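Local coordinates for protein xyloglucan-specific endo-beta-1,4-glucanase GH12 (Aspergillus niveus, PDB 4NPR) that probably hydrolyses internal beta-1,4-glucosidic linkages of xyloglucan, retaining the beta configuration and releasing xyloglucan oligosaccharides, at residues N38-N43 against A90-P95; W108-S113 against Q187-S192; V118-Y123 against G222-S227. One frame throughout, in Å; residues are numbered along the deposited sequence.

Contact 1. Residues N38-N43 against A90-P95; sequences NYILYN and ALQFTP
Tyr39 and Leu91 meet as a non-hydrogen-bonded antiparallel pair, with the leucine methyl CD1 3.7 Å from ring carbon CE1 of the tyrosine. CG of Leu91 lies anti to the backbone N (chi1 -179°), and this brings its CD1 branch toward Tyr39 and the CB of Asn38. The next pair, Ile40 and Ala90, is hydrogen-bonded in both directions: Ile40 N donates to Ala90 O at 3.1 Å, and Ala90 N to Ile40 O at 3.0 Å. A third bond, Gln92 N to Asn38 O at 2.8 Å, carries the pairing one step beyond the regular strands. On the side of the sheet away from Tyr39, Ile40 and Gln92 run at about a right angle to each other, a bend at chi2 (-59°) laying the glutamine chain across the end of Ile40. Ala90 CB lies at the edge of the Tyr42 ring, 3.9 Å from CE2, while CG2 of Ile40 covers one face of that ring near its rim. Further out, Tyr39 OH is hydrogen-bonded to Asn66 O and Val240 N, and Asn38 ND2 to Asn66 OD1. Strand 39-42 runs between strands 33-36 and 87-97, and the latter pairs in turn with strand 215-226, Leu91 bonding to Val219 through the backbone, while Tyr39 and Leu91 pack inward on strand 231-240 of the facing sheet.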
# COMPACT_ATOMS: atom_id res chain seq x y z
N ASN A 38 -6.79 -0.36 -16.04
CA ASN A 38 -6.57 -1.56 -15.26
C ASN A 38 -6.58 -1.35 -13.78
O ASN A 38 -6.15 -2.23 -13.07
CB ASN A 38 -5.26 -2.17 -15.69
CG ASN A 38 -5.31 -2.59 -17.11
OD1 ASN A 38 -6.24 -3.27 -17.53
ND2 ASN A 38 -4.34 -2.15 -17.88
N TYR A 39 -7.13 -0.24 -13.32
CA TYR A 39 -7.14 0.08 -11.90
C TYR A 39 -8.60 0.26 -11.42
O TYR A 39 -9.49 0.49 -12.22
CB TYR A 39 -6.30 1.34 -11.62
CG TYR A 39 -4.84 1.24 -12.09
CD1 TYR A 39 -3.88 0.58 -11.31
CD2 TYR A 39 -4.41 1.78 -13.33
CE1 TYR A 39 -2.56 0.47 -11.71
CE2 TYR A 39 -3.07 1.68 -13.74
CZ TYR A 39 -2.16 1.01 -12.92
OH TYR A 39 -0.83 0.88 -13.27
N ILE A 40 -8.82 0.03 -10.13
CA ILE A 40 -9.98 0.52 -9.44
C ILE A 40 -9.38 1.34 -8.31
O ILE A 40 -8.46 0.87 -7.60
CB ILE A 40 -10.84 -0.61 -8.87
CG1 ILE A 40 -11.48 -1.44 -10.01
CG2 ILE A 40 -11.99 -0.07 -8.03
CD1 ILE A 40 -11.99 -2.79 -9.56
N LEU A 41 -9.84 2.57 -8.19
CA LEU A 41 -9.33 3.48 -7.20
C LEU A 41 -10.38 3.54 -6.12
O LEU A 41 -11.54 3.77 -6.41
CB LEU A 41 -9.10 4.85 -7.82
CG LEU A 41 -8.62 5.99 -6.93
CD1 LEU A 41 -7.17 5.81 -6.53
CD2 LEU A 41 -8.72 7.31 -7.69
N TYR A 42 -9.96 3.39 -4.87
CA TYR A 42 -10.87 3.21 -3.73
C TYR A 42 -10.64 4.27 -2.70
O TYR A 42 -9.51 4.63 -2.45
CB TYR A 42 -10.59 1.89 -3.01
CG TYR A 42 -10.90 0.63 -3.76
CD1 TYR A 42 -12.19 0.06 -3.70
CD2 TYR A 42 -9.90 -0.05 -4.50
CE1 TYR A 42 -12.48 -1.13 -4.35
CE2 TYR A 42 -10.20 -1.25 -5.17
CZ TYR A 42 -11.48 -1.78 -5.08
OH TYR A 42 -11.82 -2.94 -5.71
N ASN A 43 -11.70 4.74 -2.07
CA ASN A 43 -11.64 5.61 -0.90
C ASN A 43 -11.44 4.71 0.35
O ASN A 43 -10.51 4.94 1.15
CB ASN A 43 -12.95 6.43 -0.83
CG ASN A 43 -12.83 7.71 -0.05
OD1 ASN A 43 -11.81 8.36 -0.02
ND2 ASN A 43 -13.91 8.11 0.55
N ALA A 90 -5.72 -0.13 -7.01
CA ALA A 90 -5.54 -1.58 -7.12
C ALA A 90 -5.52 -2.03 -8.58
O ALA A 90 -6.41 -1.71 -9.39
CB ALA A 90 -6.67 -2.30 -6.38
N LEU A 91 -4.51 -2.79 -8.92
CA LEU A 91 -4.35 -3.28 -10.26
C LEU A 91 -5.27 -4.46 -10.42
O LEU A 91 -5.34 -5.29 -9.53
CB LEU A 91 -2.92 -3.74 -10.46
CG LEU A 91 -2.61 -4.26 -11.85
CD1 LEU A 91 -2.63 -3.08 -12.82
CD2 LEU A 91 -1.26 -5.00 -11.86
N GLN A 92 -5.94 -4.55 -11.57
CA GLN A 92 -6.85 -5.64 -11.91
C GLN A 92 -6.12 -6.57 -12.85
O GLN A 92 -5.73 -6.21 -13.94
CB GLN A 92 -8.11 -5.08 -12.56
CG GLN A 92 -8.79 -3.99 -11.74
CD GLN A 92 -9.20 -4.47 -10.33
OE1 GLN A 92 -8.64 -4.04 -9.31
NE2 GLN A 92 -10.15 -5.37 -10.28
N PHE A 93 -5.86 -7.77 -12.40
CA PHE A 93 -5.10 -8.70 -13.23
C PHE A 93 -5.47 -10.11 -12.84
O PHE A 93 -6.11 -10.37 -11.83
CB PHE A 93 -3.59 -8.49 -13.06
CG PHE A 93 -3.09 -8.79 -11.66
CD1 PHE A 93 -3.38 -7.93 -10.61
CD2 PHE A 93 -2.36 -9.95 -11.39
CE1 PHE A 93 -2.96 -8.20 -9.33
CE2 PHE A 93 -1.93 -10.23 -10.12
CZ PHE A 93 -2.24 -9.36 -9.08
N THR A 94 -5.05 -11.02 -13.69
CA THR A 94 -5.30 -12.41 -13.44
C THR A 94 -4.20 -12.90 -12.51
O THR A 94 -3.03 -12.67 -12.79
CB THR A 94 -5.26 -13.19 -14.75
OG1 THR A 94 -6.26 -12.65 -15.63
CG2 THR A 94 -5.54 -14.65 -14.49
N PRO A 95 -4.57 -13.59 -11.43
CA PRO A 95 -3.60 -14.09 -10.45
C PRO A 95 -2.54 -15.01 -11.04
O PRO A 95 -2.80 -15.68 -12.02
CB PRO A 95 -4.49 -14.80 -9.44
CG PRO A 95 -5.78 -14.01 -9.49
CD PRO A 95 -5.96 -13.75 -10.94

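Contact 2. Residues W108-S113 against Q187-S192; sequences WKWNYS and QSTTNS
The indole of Trp110 lies with one face against the backbone of Asn191, whose CA sits 3.8 Å from the centroid of the five-membered ring and 25° off its normal, a CH-pi contact. Chi1 of 58° holds the indole between its own backbone N and carbonyl carbon, folded over toward the 187-192 segment. The Asn191 side chain crosses the indole obliquely with its amide plane 74° from that of the rings, and its CB comes to 3.2 Å from Trp110 O. Two N-H groups of the tryptophan point to this loop: the backbone N bonds Asn191 O at 3.1 Å, whereas NE1 makes a weak, bent bond to Thr190 O at 3.3 Å. At the far end of the indole, CH2 touches Thr189 CG2 at 3.9 Å. Lys109 lies alongside Asn191, pointing the same way, with its CD 3.4 Å from Ser192 OG. That hydroxyl in turn donates to Asn191 OD1 at 2.8 Å, almost in line with the amide C=O, which would help to hold the amide's rotation. Trp108 and Trp110 both reach inward to Val121 and Leu143 on the opposing sheet. Pairing of Lys109 with Ser192 begins the antiparallel ladder between strand 105-113 and the edge strand 192-196, the margin of one sheet in the beta-jelly-roll sandwich of GH12.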
# COMPACT_ATOMS: atom_id res chain seq x y z
N TRP A 108 6.32 5.24 -9.09
CA TRP A 108 5.44 5.95 -8.19
C TRP A 108 6.13 7.22 -7.79
O TRP A 108 7.27 7.19 -7.38
CB TRP A 108 5.15 5.11 -6.93
CG TRP A 108 3.96 5.51 -6.09
CD1 TRP A 108 3.03 6.48 -6.37
CD2 TRP A 108 3.50 4.86 -4.90
NE1 TRP A 108 2.06 6.51 -5.38
CE2 TRP A 108 2.32 5.50 -4.49
CE3 TRP A 108 3.97 3.79 -4.15
CZ2 TRP A 108 1.63 5.13 -3.36
CZ3 TRP A 108 3.29 3.41 -3.02
CH2 TRP A 108 2.12 4.08 -2.63
N LYS A 109 5.42 8.33 -7.93
CA LYS A 109 5.81 9.59 -7.40
C LYS A 109 4.65 10.14 -6.56
O LYS A 109 3.50 10.23 -7.04
CB LYS A 109 6.09 10.53 -8.58
CG LYS A 109 6.24 12.01 -8.19
CD LYS A 109 7.38 12.13 -7.18
CE LYS A 109 7.85 13.56 -7.04
NZ LYS A 109 6.94 14.27 -6.13
N TRP A 110 4.93 10.53 -5.32
CA TRP A 110 3.90 11.10 -4.43
C TRP A 110 4.41 12.24 -3.60
O TRP A 110 5.62 12.45 -3.47
CB TRP A 110 3.32 10.05 -3.47
CG TRP A 110 4.35 9.38 -2.59
CD1 TRP A 110 5.04 8.29 -2.89
CD2 TRP A 110 4.80 9.80 -1.27
NE1 TRP A 110 5.92 7.97 -1.86
CE2 TRP A 110 5.79 8.89 -0.86
CE3 TRP A 110 4.48 10.85 -0.43
CZ2 TRP A 110 6.41 8.96 0.38
CZ3 TRP A 110 5.15 10.94 0.83
CH2 TRP A 110 6.10 10.01 1.20
N ASN A 111 3.45 12.94 -3.02
CA ASN A 111 3.69 14.06 -2.11
C ASN A 111 2.62 14.18 -1.00
O ASN A 111 1.46 13.93 -1.23
CB ASN A 111 3.75 15.37 -2.90
CG ASN A 111 4.22 16.50 -2.04
OD1 ASN A 111 5.38 16.47 -1.56
ND2 ASN A 111 3.33 17.47 -1.74
N TYR A 112 3.02 14.58 0.20
CA TYR A 112 2.08 14.83 1.28
C TYR A 112 2.18 16.27 1.70
O TYR A 112 3.27 16.81 1.78
CB TYR A 112 2.36 13.93 2.51
CG TYR A 112 1.22 12.93 2.82
CD1 TYR A 112 -0.05 13.38 3.10
CD2 TYR A 112 1.45 11.58 2.84
CE1 TYR A 112 -1.07 12.50 3.39
CE2 TYR A 112 0.43 10.67 3.14
CZ TYR A 112 -0.84 11.14 3.40
OH TYR A 112 -1.87 10.26 3.66
N SER A 113 1.03 16.89 1.98
CA SER A 113 1.06 18.13 2.73
C SER A 113 -0.00 18.12 3.82
O SER A 113 -0.93 17.33 3.78
CB SER A 113 0.91 19.34 1.79
OG SER A 113 -0.30 19.29 1.03
N GLN A 187 14.05 3.06 5.42
CA GLN A 187 14.75 3.87 6.42
C GLN A 187 14.75 5.39 6.15
O GLN A 187 14.80 6.17 7.09
CB GLN A 187 16.20 3.36 6.57
CG GLN A 187 16.22 1.94 7.08
CD GLN A 187 17.59 1.41 7.49
OE1 GLN A 187 18.66 1.82 7.01
NE2 GLN A 187 17.55 0.43 8.37
N SER A 188 14.73 5.80 4.88
CA SER A 188 14.49 7.19 4.50
C SER A 188 13.17 7.30 3.80
O SER A 188 12.83 6.46 2.98
CB SER A 188 15.56 7.72 3.54
OG SER A 188 16.86 7.60 4.11
N THR A 189 12.43 8.35 4.09
CA THR A 189 11.27 8.68 3.32
C THR A 189 11.65 8.86 1.87
O THR A 189 12.55 9.62 1.57
CB THR A 189 10.72 10.00 3.80
OG1 THR A 189 10.34 9.81 5.17
CG2 THR A 189 9.55 10.46 2.89
N THR A 190 10.87 8.25 0.98
CA THR A 190 11.19 8.07 -0.41
C THR A 190 9.98 8.37 -1.29
O THR A 190 9.15 7.49 -1.56
CB THR A 190 11.63 6.64 -0.62
OG1 THR A 190 12.75 6.36 0.25
CG2 THR A 190 12.02 6.40 -2.06
N ASN A 191 9.87 9.62 -1.75
CA ASN A 191 8.73 10.01 -2.54
C ASN A 191 8.83 9.72 -4.01
O ASN A 191 7.86 9.86 -4.70
CB ASN A 191 8.39 11.47 -2.29
CG ASN A 191 9.16 12.41 -3.19
OD1 ASN A 191 9.72 12.02 -4.21
ND2 ASN A 191 9.15 13.64 -2.83
N SER A 192 9.98 9.29 -4.50
CA SER A 192 10.13 8.89 -5.93
C SER A 192 10.72 7.51 -5.97
O SER A 192 11.70 7.26 -5.27
CB SER A 192 11.11 9.82 -6.67
OG SER A 192 10.55 11.12 -6.75

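Contact 3. Residues V118-Y123 against G222-S227; sequences VADVAY and GTEPFS
A classic beta bulge interrupts the antiparallel pairing of strands 117-128 and 215-226, neighbours in the larger sheet of the beta-jelly roll. Phe226 and Ser227 both face Val118, whose carbonyl oxygen accepts from two amides: Phe226 N at 2.7 Å and Ser227 N at 3.2 Å. Val118 N closes the ladder at this end on Ser227 O. Across the bulge, CG1 of Val118 rests 3.7 Å from Phe226 CB, the two side chains running at about a right angle, and the phenyl ring turns its edge to the Val118 carbonyl. Beyond it the register is regular, with reciprocal hydrogen bonds between Asp120 and Glu224 and between Ala122 and Gly222. Ala119, Val121, Thr223 and Pro225 face the other sheet, where Trp74 and Tyr112 cover Ala119. Asp120 and Glu224 share the opposite face with Trp142 and Met140; in GH12 enzymes the concave face of this sheet lines the substrate cleft, which probably places this acidic pair on the cleft side of the sheet. A chi1 of 70° swings the aspartate carboxylate across to Glu224. The two carboxylate planes are 53° apart, and Asp120 OD2 comes to 2.6 Å from Glu224 OE1. The backbone of the same aspartate is gripped twice: Glu224 N, at 2.9 Å, and the hydroxyl OG1 of Thr223, at 2.6 Å, reach Asp120 O from opposite faces of its carbonyl plane.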
# COMPACT_ATOMS: atom_id res chain seq x y z
N VAL A 118 0.18 11.73 10.64
CA VAL A 118 0.58 10.38 11.04
C VAL A 118 -0.12 9.46 10.04
O VAL A 118 -1.32 9.41 9.98
CB VAL A 118 0.13 10.05 12.49
CG1 VAL A 118 0.66 8.68 12.96
CG2 VAL A 118 0.55 11.15 13.46
N ALA A 119 0.67 8.75 9.23
CA ALA A 119 0.19 8.10 8.01
C ALA A 119 1.34 7.35 7.44
O ALA A 119 2.49 7.70 7.70
CB ALA A 119 -0.25 9.12 6.98
N ASP A 120 1.04 6.30 6.71
CA ASP A 120 2.02 5.65 5.85
C ASP A 120 1.64 5.75 4.38
O ASP A 120 0.49 6.07 4.05
CB ASP A 120 2.29 4.17 6.25
CG ASP A 120 1.13 3.23 5.97
OD1 ASP A 120 0.68 3.09 4.81
OD2 ASP A 120 0.68 2.59 6.92
N VAL A 121 2.65 5.55 3.52
CA VAL A 121 2.51 5.44 2.08
C VAL A 121 3.12 4.11 1.70
O VAL A 121 4.27 3.86 1.97
CB VAL A 121 3.23 6.58 1.32
CG1 VAL A 121 2.88 6.53 -0.17
CG2 VAL A 121 2.86 7.94 1.90
N ALA A 122 2.34 3.26 1.04
CA ALA A 122 2.63 1.85 1.02
C ALA A 122 1.99 1.19 -0.19
O ALA A 122 0.87 1.56 -0.60
CB ALA A 122 2.10 1.22 2.29
N TYR A 123 2.76 0.25 -0.77
CA TYR A 123 2.23 -0.87 -1.51
C TYR A 123 1.72 -1.87 -0.49
O TYR A 123 2.31 -2.04 0.58
CB TYR A 123 3.27 -1.60 -2.35
CG TYR A 123 3.91 -0.81 -3.43
CD1 TYR A 123 5.01 0.02 -3.16
CD2 TYR A 123 3.46 -0.88 -4.72
CE1 TYR A 123 5.62 0.76 -4.16
CE2 TYR A 123 4.07 -0.16 -5.74
CZ TYR A 123 5.14 0.67 -5.46
OH TYR A 123 5.76 1.39 -6.49
N GLY A 222 -1.32 2.99 -2.00
CA GLY A 222 -2.00 4.13 -1.44
C GLY A 222 -1.40 4.63 -0.13
O GLY A 222 -0.19 4.50 0.12
N THR A 223 -2.25 5.21 0.71
CA THR A 223 -1.79 5.72 1.98
C THR A 223 -2.73 5.28 3.11
O THR A 223 -3.94 5.20 2.90
CB THR A 223 -1.69 7.27 1.95
OG1 THR A 223 -1.31 7.77 3.25
CG2 THR A 223 -2.97 7.86 1.54
N GLU A 224 -2.16 5.00 4.30
CA GLU A 224 -2.94 4.66 5.52
C GLU A 224 -2.74 5.74 6.55
O GLU A 224 -1.68 5.82 7.17
CB GLU A 224 -2.50 3.32 6.16
CG GLU A 224 -2.93 2.08 5.43
CD GLU A 224 -2.38 0.78 6.08
OE1 GLU A 224 -1.23 0.82 6.58
OE2 GLU A 224 -3.05 -0.29 6.03
N PRO A 225 -3.75 6.58 6.75
CA PRO A 225 -3.64 7.62 7.75
C PRO A 225 -4.11 7.21 9.16
O PRO A 225 -5.08 6.45 9.30
CB PRO A 225 -4.53 8.70 7.18
CG PRO A 225 -5.59 7.97 6.48
CD PRO A 225 -4.89 6.80 5.84
N PHE A 226 -3.44 7.75 10.18
CA PHE A 226 -3.85 7.57 11.57
C PHE A 226 -4.50 8.86 12.12
O PHE A 226 -5.56 8.83 12.69
CB PHE A 226 -2.67 7.10 12.42
CG PHE A 226 -2.07 5.75 11.98
CD1 PHE A 226 -1.27 5.63 10.84
CD2 PHE A 226 -2.25 4.60 12.75
CE1 PHE A 226 -0.68 4.41 10.48
CE2 PHE A 226 -1.68 3.37 12.38
CZ PHE A 226 -0.89 3.28 11.25
N SER A 227 -3.87 10.01 11.87
CA SER A 227 -4.42 11.31 12.25
C SER A 227 -3.67 12.47 11.61
O SER A 227 -2.57 12.31 11.08
CB SER A 227 -4.34 11.49 13.73
OG SER A 227 -2.99 11.54 14.09

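Contacts 1 and 3 belong to the larger sheet of the jelly roll, in which strands 87-97 and 215-226 are neighbours; their centres are 19 Å apart. Contact 2 lies at the margin of the facing sheet, its centre 11 Å from that of contact 3 and 21 Å from that of contact 1. Along the chain contact 1 closes first, after which the segments of contacts 2 and 3 alternate. Contacts 2 and 3 touch across the sandwich: Trp108 packs edge-to-face on Tyr123, and Tyr112 OH probably hydrogen-bonds Thr223 OG1 at 2.6 Å. The contacts across the sandwich thus tie strand 105-113 both to the next strand in the chain, 117-128, and to the distant strand 215-226.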